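Local coordinates for cell division control protein 4 (Saccharomyces cerevisiae, PDB 3V7D) that recognises phosphorylated target proteins, among them the CDK inhibitor SIC1, as the substrate-binding F-box and WD-repeat subunit of the SCF ubiquitin ligase, at residues 72-75 / 76-80; 128-132 / 133-137; 224-227 / 228-232; 387-390 / 391-395. The protein carries 1 engineered substitution. All coordinates share one frame; numbering follows the deposited sequence.

Interaction 1: residues 72-75 / 76-80; sequences NSLN and LKLSQ
Leu78 folds back onto Leu74, one turn earlier on helix 71-81. This is an i to i+4 apolar contact in the helical part that precedes the propeller strands. Leu78 CB lies 3.5 Å from both Asn75 O and Leu74 O. CG is anti to the carbonyl carbon (chi1 -74°), which leans it back along the helix. Leu78 CG sits 3.3 Å from Leu74 O. Leu78 CD1 meets Leu74 CG at 4.0 Å. Leu74 takes the other common setting, with its CG anti to the backbone N. The two side chains meet at a slant, branch against branch point. The helix backbone carries the i to i+4 bonds. Leu78 N donates to Leu74 O over 2.8 Å, nearly along the C=O axis. Leu76 N reaches Asn72 O, Lys77 N reaches Ser73 O, and Ser79 N reaches Asn75 O at 2.9 Å. On the neighbouring helix 87-106, Leu91 packs against Leu78 and Asn75, while Arg90 touches Ser79. The chemistry is divided. The link between side chains is a single apolar touch. The helix is thus held mainly by its backbone, and its one buried leucine here, Leu78, faces helix 87-106.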
loop_
_atom_site.group_PDB
_atom_site.type_symbol
_atom_site.label_atom_id
_atom_site.label_comp_id
_atom_site.label_asym_id
_atom_site.label_seq_id
_atom_site.Cartn_x
_atom_site.Cartn_y
_atom_site.Cartn_z
ATOM N N ASN B 72 -10.909 -1.011 5.368
ATOM C CA ASN B 72 -12.066 -0.215 5.772
ATOM C C ASN B 72 -12.081 1.189 5.172
ATOM O O ASN B 72 -13.119 1.662 4.710
ATOM C CB ASN B 72 -12.164 -0.138 7.297
ATOM C CG ASN B 72 -12.718 -1.410 7.908
ATOM O OD1 ASN B 72 -13.453 -2.155 7.256
ATOM N ND2 ASN B 72 -12.370 -1.666 9.167
ATOM N N SER B 73 -10.933 1.855 5.182
ATOM C CA SER B 73 -10.829 3.186 4.595
ATOM C C SER B 73 -11.043 3.148 3.079
ATOM O O SER B 73 -11.592 4.087 2.498
ATOM C CB SER B 73 -9.480 3.823 4.936
ATOM O OG SER B 73 -9.114 4.788 3.963
ATOM N N LEU B 74 -10.613 2.062 2.441
ATOM C CA LEU B 74 -10.826 1.903 1.005
ATOM C C LEU B 74 -12.309 1.743 0.708
ATOM O O LEU B 74 -12.844 2.408 -0.176
ATOM C CB LEU B 74 -10.059 0.701 0.445
ATOM C CG LEU B 74 -10.354 0.437 -1.040
ATOM C CD1 LEU B 74 -9.754 1.534 -1.911
ATOM C CD2 LEU B 74 -9.880 -0.940 -1.489
ATOM N N ASN B 75 -12.958 0.855 1.459
ATOM C CA ASN B 75 -14.386 0.582 1.306
ATOM C C ASN B 75 -15.251 1.826 1.407
ATOM O O ASN B 75 -16.142 2.039 0.587
ATOM C CB ASN B 75 -14.853 -0.436 2.346
ATOM C CG ASN B 75 -14.979 -1.824 1.774
ATOM O OD1 ASN B 75 -15.313 -1.994 0.602
ATOM N ND2 ASN B 75 -14.708 -2.830 2.596
ATOM N N LEU B 76 -14.978 2.639 2.421
ATOM C CA LEU B 76 -15.704 3.883 2.632
ATOM C C LEU B 76 -15.511 4.847 1.462
ATOM O O LEU B 76 -16.471 5.416 0.938
ATOM C CB LEU B 76 -15.235 4.545 3.925
ATOM C CG LEU B 76 -16.027 5.791 4.307
ATOM C CD1 LEU B 76 -17.486 5.432 4.537
ATOM C CD2 LEU B 76 -15.430 6.422 5.534
ATOM N N LYS B 77 -14.256 5.027 1.063
ATOM C CA LYS B 77 -13.917 5.847 -0.092
ATOM C C LYS B 77 -14.655 5.369 -1.351
ATOM O O LYS B 77 -15.145 6.177 -2.147
ATOM C CB LYS B 77 -12.404 5.820 -0.309
ATOM C CG LYS B 77 -11.904 6.721 -1.421
ATOM C CD LYS B 77 -10.377 6.732 -1.470
ATOM C CE LYS B 77 -9.829 6.152 -2.778
ATOM N NZ LYS B 77 -8.332 6.098 -2.795
ATOM N N LEU B 78 -14.743 4.048 -1.515
ATOM C CA LEU B 78 -15.466 3.453 -2.640
ATOM C C LEU B 78 -16.977 3.703 -2.565
ATOM O O LEU B 78 -17.640 3.900 -3.588
ATOM C CB LEU B 78 -15.170 1.952 -2.740
ATOM C CG LEU B 78 -13.778 1.595 -3.269
ATOM C CD1 LEU B 78 -13.582 0.086 -3.346
ATOM C CD2 LEU B 78 -13.551 2.239 -4.632
ATOM N N SER B 79 -17.514 3.700 -1.350
ATOM C CA SER B 79 -18.930 3.967 -1.147
ATOM C C SER B 79 -19.264 5.412 -1.504
ATOM O O SER B 79 -20.318 5.693 -2.077
ATOM C CB SER B 79 -19.327 3.686 0.299
ATOM O OG SER B 79 -20.698 3.970 0.500
ATOM N N GLN B 80 -18.359 6.318 -1.156
ATOM C CA GLN B 80 -18.511 7.730 -1.480
ATOM C C GLN B 80 -18.470 7.935 -2.991
ATOM O O GLN B 80 -19.226 8.733 -3.540
ATOM C CB GLN B 80 -17.406 8.556 -0.806
ATOM C CG GLN B 80 -17.439 8.527 0.724
ATOM C CD GLN B 80 -16.252 9.240 1.362
ATOM O OE1 GLN B 80 -15.244 9.511 0.705
ATOM N NE2 GLN B 80 -16.369 9.546 2.650
#

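Interaction 2: residues 128-132 / 133-137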
loop_
_atom_site.group_PDB
_atom_site.type_symbol
_atom_site.label_atom_id
_atom_site.label_comp_id
_atom_site.label_asym_id
_atom_site.label_seq_id
_atom_site.Cartn_x
_atom_site.Cartn_y
_atom_site.Cartn_z
ATOM N N LEU B 128 7.143 19.809 -1.515
ATOM C CA LEU B 128 5.997 19.476 -2.347
ATOM C C LEU B 128 5.027 18.598 -1.576
ATOM O O LEU B 128 5.431 17.654 -0.899
ATOM C CB LEU B 128 6.450 18.758 -3.623
ATOM C CG LEU B 128 5.397 18.425 -4.688
ATOM C CD1 LEU B 128 6.011 18.478 -6.078
ATOM C CD2 LEU B 128 4.764 17.057 -4.454
ATOM N N GLN B 129 3.745 18.926 -1.685
ATOM C CA GLN B 129 2.677 18.079 -1.179
ATOM C C GLN B 129 1.797 17.686 -2.351
ATOM O O GLN B 129 1.591 18.476 -3.273
ATOM C CB GLN B 129 1.839 18.821 -0.138
ATOM C CG GLN B 129 2.516 19.007 1.206
ATOM C CD GLN B 129 2.583 17.720 2.007
ATOM O OE1 GLN B 129 1.664 17.398 2.763
ATOM N NE2 GLN B 129 3.673 16.974 1.843
ATOM N N PHE B 130 1.289 16.461 -2.320
ATOM C CA PHE B 130 0.370 15.985 -3.343
ATOM C C PHE B 130 -0.766 15.249 -2.656
ATOM O O PHE B 130 -0.616 14.091 -2.272
ATOM C CB PHE B 130 1.092 15.048 -4.313
ATOM C CG PHE B 130 0.216 14.518 -5.414
ATOM C CD1 PHE B 130 -0.894 15.227 -5.844
ATOM C CD2 PHE B 130 0.502 13.304 -6.017
ATOM C CE1 PHE B 130 -1.701 14.738 -6.850
ATOM C CE2 PHE B 130 -0.302 12.809 -7.026
ATOM C CZ PHE B 130 -1.406 13.528 -7.443
ATOM N N GLU B 131 -1.889 15.937 -2.475
ATOM C CA GLU B 131 -3.068 15.362 -1.828
ATOM C C GLU B 131 -4.317 15.997 -2.429
ATOM O O GLU B 131 -4.273 17.138 -2.898
ATOM C CB GLU B 131 -3.077 15.650 -0.317
ATOM C CG GLU B 131 -1.800 15.316 0.453
ATOM C CD GLU B 131 -1.568 13.823 0.599
ATOM O OE1 GLU B 131 -0.407 13.426 0.833
ATOM O OE2 GLU B 131 -2.543 13.049 0.483
ATOM N N ASP B 132 -5.422 15.256 -2.412
ATOM C CA ASP B 132 -6.742 15.824 -2.669
ATOM C C ASP B 132 -6.849 16.553 -4.001
ATOM O O ASP B 132 -7.486 17.607 -4.076
ATOM C CB ASP B 132 -7.098 16.814 -1.558
ATOM C CG ASP B 132 -8.311 16.394 -0.766
ATOM O OD1 ASP B 132 -9.134 15.624 -1.302
ATOM O OD2 ASP B 132 -8.441 16.851 0.389
ATOM N N ASN B 133 -6.203 16.014 -5.032
ATOM C CA ASN B 133 -6.195 16.630 -6.357
ATOM C C ASN B 133 -5.484 17.985 -6.398
ATOM O O ASN B 133 -5.611 18.736 -7.363
ATOM C CB ASN B 133 -7.617 16.723 -6.917
ATOM C CG ASN B 133 -8.346 15.395 -6.855
ATOM O OD1 ASN B 133 -7.833 14.369 -7.305
ATOM N ND2 ASN B 133 -9.543 15.404 -6.282
ATOM N N TYR B 134 -4.734 18.285 -5.342
ATOM C CA TYR B 134 -3.879 19.463 -5.320
ATOM C C TYR B 134 -2.418 19.054 -5.393
ATOM O O TYR B 134 -2.004 18.075 -4.772
ATOM C CB TYR B 134 -4.067 20.266 -4.037
ATOM C CG TYR B 134 -5.392 20.966 -3.884
ATOM C CD1 TYR B 134 -5.832 21.882 -4.832
ATOM C CD2 TYR B 134 -6.183 20.749 -2.763
ATOM C CE1 TYR B 134 -7.042 22.539 -4.682
ATOM C CE2 TYR B 134 -7.392 21.398 -2.602
ATOM C CZ TYR B 134 -7.817 22.293 -3.563
ATOM O OH TYR B 134 -9.022 22.939 -3.398
ATOM N N VAL B 135 -1.636 19.811 -6.153
ATOM C CA VAL B 135 -0.189 19.739 -6.045
ATOM C C VAL B 135 0.257 21.076 -5.492
ATOM O O VAL B 135 -0.120 22.130 -6.010
ATOM C CB VAL B 135 0.507 19.475 -7.390
ATOM C CG1 VAL B 135 2.003 19.259 -7.169
ATOM C CG2 VAL B 135 -0.105 18.271 -8.078
ATOM N N ILE B 136 1.037 21.034 -4.420
ATOM C CA ILE B 136 1.426 22.248 -3.718
ATOM C C ILE B 136 2.936 22.285 -3.533
ATOM O O ILE B 136 3.530 21.328 -3.038
ATOM C CB ILE B 136 0.724 22.340 -2.350
ATOM C CG1 ILE B 136 -0.783 22.122 -2.513
ATOM C CG2 ILE B 136 1.000 23.682 -1.693
ATOM C CD1 ILE B 136 -1.508 21.862 -1.218
ATOM N N THR B 137 3.555 23.390 -3.941
ATOM C CA THR B 137 5.005 23.517 -3.885
ATOM C C THR B 137 5.445 24.791 -3.177
ATOM O O THR B 137 4.772 25.819 -3.244
ATOM C CB THR B 137 5.628 23.525 -5.294
ATOM O OG1 THR B 137 4.960 24.503 -6.098
ATOM C CG2 THR B 137 5.504 22.154 -5.953
#
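Gln129 and Ile136 form a hydrogen-bonded antiparallel pair at the middle of a tight hairpin. The short strands 128-131 and 134-137 run 4.7 Å apart, their directions 170° from each other. Gln129 N donates to Ile136 O at 2.8 Å, and Ile136 N returns the bond to Gln129 O. Glu131 and Tyr134 make the next such pair and close a type I' turn through Asp132 and Asn133. There Tyr134 N meets Glu131 O at 2.7 Å from above the carbonyl plane. Leu128, Phe130, Val135 and Thr137 share one face. Phe130 CG, anti to the backbone N (chi1 -179°), brings the ring edge to Tyr134 O, which lies in the ring plane 3.2 Å from Phe130 CD1. The Val135 and Phe130 side chains cross obliquely, Val135 CG2 3.9 Å from Phe130 CD1. Leu128 and Thr137 lie side by side. On the other face Tyr134 packs against Tyr170 and Val146; an alanine here would probably leave those two without the ring they pack on. Gln129 OE1 hydrogen-bonds Tyr170 N, Asp132 OD2 Tyr170 OH, and Thr137 OG1 His120 NE2. Such a hairpin, opening a four-stranded antiparallel blade, is typical of the WD-repeat beta-propeller, here in WD 1.

Interaction 3: residues 224-227 / 228-232; sequences SRDN and TLHVW
The turn between two strands of WD 3 is held by Asp226 and Thr228. Ser224 to Asn227 form a type I turn, and its last residue, Asn227, is in the left-handed region (phi 72°), as in the G1 type of beta bulge. Beyond it Thr228 O accepts from Ser224 N at 3.2 Å. The Asp226 carboxylate turns back over the loop, its CG between the backbone N and the carbonyl carbon (chi1 59°). Two donors of one residue then grip OD1. Thr228 OG1 gives Asp226 OD1 the shorter bond, 2.7 Å, from above the carboxylate plane. Thr228 N adds a second to Asp226 OD1 at 3.0 Å, on the anti side and from the same face. Ser224 OG accepts from Asp226 N at 3.0 Å, an ST turn, and also hydrogen-bonds Thr205 O. Asp226 OD2 accepts from His202 ND1 and Asn203 N, which with the bond of Trp232 NE1 to Thr222 OG1 fits the Asp-His-Ser/Thr-Trp network of WD repeats. Arg225 points out of the turn and hydrogen-bonds the bound peptide, including a modified side chain. The turn joins strand 218-224 to strand 229-233; strand 262-266 pairs beyond the latter, and Leu229 packs on strand 273-279 of the next blade.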
loop_
_atom_site.group_PDB
_atom_site.type_symbol
_atom_site.label_atom_id
_atom_site.label_comp_id
_atom_site.label_asym_id
_atom_site.label_seq_id
_atom_site.Cartn_x
_atom_site.Cartn_y
_atom_site.Cartn_z
ATOM N N SER B 224 12.430 23.586 14.471
ATOM C CA SER B 224 13.149 24.780 14.045
ATOM C C SER B 224 14.647 24.702 14.296
ATOM O O SER B 224 15.124 23.849 15.043
ATOM C CB SER B 224 12.575 26.019 14.740
ATOM O OG SER B 224 13.453 27.132 14.644
ATOM N N ARG B 225 15.379 25.617 13.668
ATOM C CA ARG B 225 16.809 25.764 13.903
ATOM C C ARG B 225 17.113 26.405 15.257
ATOM O O ARG B 225 18.275 26.635 15.586
ATOM C CB ARG B 225 17.449 26.584 12.783
ATOM C CG ARG B 225 17.526 25.852 11.466
ATOM C CD ARG B 225 18.225 26.678 10.413
ATOM N NE ARG B 225 18.696 25.840 9.315
ATOM C CZ ARG B 225 19.293 26.307 8.223
ATOM N NH1 ARG B 225 19.486 27.611 8.076
ATOM N NH2 ARG B 225 19.693 25.467 7.278
ATOM N N ASP B 226 16.076 26.693 16.039
ATOM C CA ASP B 226 16.272 27.196 17.397
ATOM C C ASP B 226 16.350 26.054 18.407
ATOM O O ASP B 226 16.238 26.278 19.615
ATOM C CB ASP B 226 15.175 28.198 17.791
ATOM C CG ASP B 226 13.775 27.611 17.717
ATOM O OD1 ASP B 226 13.624 26.372 17.729
ATOM O OD2 ASP B 226 12.812 28.400 17.649
ATOM N N ASN B 227 16.522 24.837 17.887
ATOM C CA ASN B 227 16.654 23.608 18.677
ATOM C C ASN B 227 15.360 23.127 19.336
ATOM O O ASN B 227 15.361 22.131 20.061
ATOM C CB ASN B 227 17.769 23.726 19.728
ATOM C CG ASN B 227 19.049 24.301 19.158
ATOM O OD1 ASN B 227 19.214 24.392 17.943
ATOM N ND2 ASN B 227 19.964 24.690 20.036
ATOM N N THR B 228 14.259 23.822 19.075
ATOM C CA THR B 228 12.998 23.504 19.733
ATOM C C THR B 228 11.951 22.964 18.770
ATOM O O THR B 228 12.128 22.992 17.550
ATOM C CB THR B 228 12.375 24.748 20.402
ATOM O OG1 THR B 228 11.682 25.527 19.416
ATOM C CG2 THR B 228 13.444 25.603 21.076
ATOM N N LEU B 229 10.857 22.472 19.341
ATOM C CA LEU B 229 9.633 22.230 18.592
ATOM C C LEU B 229 8.481 22.979 19.255
ATOM O O LEU B 229 8.373 23.010 20.484
ATOM C CB LEU B 229 9.306 20.741 18.525
ATOM C CG LEU B 229 10.242 19.853 17.708
ATOM C CD1 LEU B 229 11.332 19.253 18.589
ATOM C CD2 LEU B 229 9.444 18.770 17.007
ATOM N N HIS B 230 7.628 23.592 18.441
ATOM C CA HIS B 230 6.440 24.258 18.952
ATOM C C HIS B 230 5.209 23.444 18.593
ATOM O O HIS B 230 5.134 22.873 17.506
ATOM C CB HIS B 230 6.322 25.670 18.375
ATOM C CG HIS B 230 7.220 26.674 19.028
ATOM N ND1 HIS B 230 8.527 26.398 19.369
ATOM C CD2 HIS B 230 7.000 27.960 19.398
ATOM C CE1 HIS B 230 9.071 27.468 19.920
ATOM N NE2 HIS B 230 8.166 28.430 19.948
ATOM N N VAL B 231 4.248 23.380 19.508
ATOM C CA VAL B 231 2.998 22.675 19.242
ATOM C C VAL B 231 1.834 23.666 19.172
ATOM O O VAL B 231 1.699 24.544 20.026
ATOM C CB VAL B 231 2.720 21.573 20.294
ATOM C CG1 VAL B 231 1.440 20.823 19.954
ATOM C CG2 VAL B 231 3.896 20.604 20.377
ATOM N N TRP B 232 1.009 23.538 18.137
ATOM C CA TRP B 232 -0.128 24.430 17.951
ATOM C C TRP B 232 -1.373 23.649 17.556
ATOM O O TRP B 232 -1.282 22.631 16.868
ATOM C CB TRP B 232 0.146 25.482 16.869
ATOM C CG TRP B 232 1.581 25.830 16.637
ATOM C CD1 TRP B 232 2.535 25.049 16.049
ATOM C CD2 TRP B 232 2.214 27.075 16.937
ATOM N NE1 TRP B 232 3.730 25.725 15.989
ATOM C CE2 TRP B 232 3.558 26.978 16.530
ATOM C CE3 TRP B 232 1.779 28.267 17.527
ATOM C CZ2 TRP B 232 4.469 28.019 16.687
ATOM C CZ3 TRP B 232 2.685 29.303 17.688
ATOM C CH2 TRP B 232 4.013 29.172 17.271
#

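Interaction 4: residues 387-390 / 391-395; sequences SYHH and TNLSA
The imidazole of His389 receives a methyl of Leu393 at a slant. Leu393 CD2 comes 3.5 Å from His389 CD2 and lies only slightly farther from NE2. The polar end of the ring is used as well, since NE2 bonds Asp371 O. The next ring, His390, turns away from the loop. Its ND1 and NE2 are bonded to Ser410 OG and Ser408 OG, so both ring nitrogens have partners and its rotation is fixed. His390 CB stands 4.0 Å from Asn392 OD1. Both donors of Ser394 reach Asn392 OD1 from one face of the amide, above its plane. Ser394 N reaches Asn392 OD1 at 3.2 Å, an Asx turn, and Ser394 OG reaches Asn392 OD1 at 2.7 Å. The amide gets there with CG between the backbone N and the carbonyl carbon (chi1 65°), while its ND2 bonds Glu411 O. With an alanine in place of Asn392, Ser394 N and OG would probably lose their shared acceptor and Glu411 O its donor. Leu393 N closes the type I turn from His390 by bonding His390 O at 2.9 Å, from above the carbonyl plane. Strand 384-389, outermost in its blade, thus leads through this loop to strand 396-401, the first of the next. Strand 413-418 packs on His390, and Ala395 touches the backbone of the bound peptide.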
loop_
_atom_site.group_PDB
_atom_site.type_symbol
_atom_site.label_atom_id
_atom_site.label_comp_id
_atom_site.label_asym_id
_atom_site.label_seq_id
_atom_site.Cartn_x
_atom_site.Cartn_y
_atom_site.Cartn_z
ATOM N N SER B 387 17.951 -3.351 -3.864
ATOM C CA SER B 387 19.096 -2.458 -3.840
ATOM C C SER B 387 19.240 -1.795 -5.204
ATOM O O SER B 387 19.269 -2.477 -6.233
ATOM C CB SER B 387 20.363 -3.243 -3.500
ATOM O OG SER B 387 21.508 -2.411 -3.566
ATOM N N TYR B 388 19.316 -0.466 -5.214
ATOM C CA TYR B 388 19.489 0.267 -6.464
ATOM C C TYR B 388 20.547 1.350 -6.337
ATOM O O TYR B 388 20.858 1.800 -5.234
ATOM C CB TYR B 388 18.168 0.883 -6.934
ATOM C CG TYR B 388 17.099 -0.133 -7.273
ATOM C CD1 TYR B 388 17.179 -0.896 -8.432
ATOM C CD2 TYR B 388 16.008 -0.323 -6.435
ATOM C CE1 TYR B 388 16.201 -1.825 -8.742
ATOM C CE2 TYR B 388 15.026 -1.243 -6.736
ATOM C CZ TYR B 388 15.126 -1.991 -7.887
ATOM O OH TYR B 388 14.143 -2.908 -8.180
ATOM N N HIS B 389 21.090 1.769 -7.475
ATOM C CA HIS B 389 22.099 2.815 -7.502
ATOM C C HIS B 389 21.993 3.621 -8.795
ATOM O O HIS B 389 22.010 3.060 -9.885
ATOM C CB HIS B 389 23.493 2.193 -7.390
ATOM C CG HIS B 389 24.430 2.964 -6.517
ATOM N ND1 HIS B 389 24.879 2.486 -5.305
ATOM C CD2 HIS B 389 25.003 4.180 -6.678
ATOM C CE1 HIS B 389 25.694 3.372 -4.760
ATOM N NE2 HIS B 389 25.783 4.410 -5.572
ATOM N N HIS B 390 21.865 4.936 -8.674
ATOM C CA HIS B 390 21.888 5.790 -9.852
ATOM C C HIS B 390 23.287 5.735 -10.467
ATOM O O HIS B 390 24.285 5.931 -9.774
ATOM C CB HIS B 390 21.480 7.223 -9.497
ATOM C CG HIS B 390 20.005 7.393 -9.282
ATOM N ND1 HIS B 390 19.376 8.618 -9.349
ATOM C CD2 HIS B 390 19.036 6.486 -9.007
ATOM C CE1 HIS B 390 18.083 8.459 -9.125
ATOM N NE2 HIS B 390 17.852 7.175 -8.912
ATOM N N THR B 391 23.350 5.445 -11.764
ATOM C CA THR B 391 24.614 5.132 -12.429
ATOM C C THR B 391 25.617 6.284 -12.454
ATOM O O THR B 391 26.817 6.057 -12.597
ATOM C CB THR B 391 24.392 4.636 -13.875
ATOM O OG1 THR B 391 23.576 5.577 -14.582
ATOM C CG2 THR B 391 23.709 3.275 -13.881
ATOM N N ASN B 392 25.142 7.519 -12.330
ATOM C CA ASN B 392 26.073 8.645 -12.319
ATOM C C ASN B 392 26.585 8.952 -10.915
ATOM O O ASN B 392 27.330 9.908 -10.713
ATOM C CB ASN B 392 25.495 9.892 -13.004
ATOM C CG ASN B 392 24.288 10.460 -12.281
ATOM O OD1 ASN B 392 23.861 9.948 -11.244
ATOM N ND2 ASN B 392 23.735 11.538 -12.827
ATOM N N LEU B 393 26.174 8.127 -9.956
ATOM C CA LEU B 393 26.674 8.205 -8.586
ATOM C C LEU B 393 26.404 9.565 -7.952
ATOM O O LEU B 393 27.130 10.006 -7.062
ATOM C CB LEU B 393 28.171 7.879 -8.545
ATOM C CG LEU B 393 28.539 6.530 -9.158
ATOM C CD1 LEU B 393 30.043 6.301 -9.111
ATOM C CD2 LEU B 393 27.792 5.400 -8.455
ATOM N N SER B 394 25.357 10.230 -8.421
ATOM C CA SER B 394 24.959 11.506 -7.851
ATOM C C SER B 394 24.051 11.260 -6.653
ATOM O O SER B 394 23.352 10.249 -6.588
ATOM C CB SER B 394 24.234 12.353 -8.893
ATOM O OG SER B 394 23.074 11.682 -9.365
ATOM N N ALA B 395 24.071 12.194 -5.710
ATOM C CA ALA B 395 23.263 12.104 -4.505
ATOM C C ALA B 395 21.775 12.006 -4.828
ATOM O O ALA B 395 21.271 12.734 -5.685
ATOM C CB ALA B 395 23.525 13.316 -3.633
#

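In the fold
From the N terminus the four contacts come in series. Each is one continuous stretch, and none nests within or crosses another. Interaction 1 closes a helical turn on helix 71-81, against helix 87-106. Interaction 2 closes the hairpin between the first two strands of a propeller blade, its centre about 21 Å from that of interaction 1. Interaction 3 closes the turn between strands 218-224 and 229-233. Interaction 4 bends the chain from one blade into the next. The last two have centres about 34 Å apart, yet Arg225 and Ala395 both reach the bound peptide. Interactions 1 and 4 lie on opposite sides of the chain's centre.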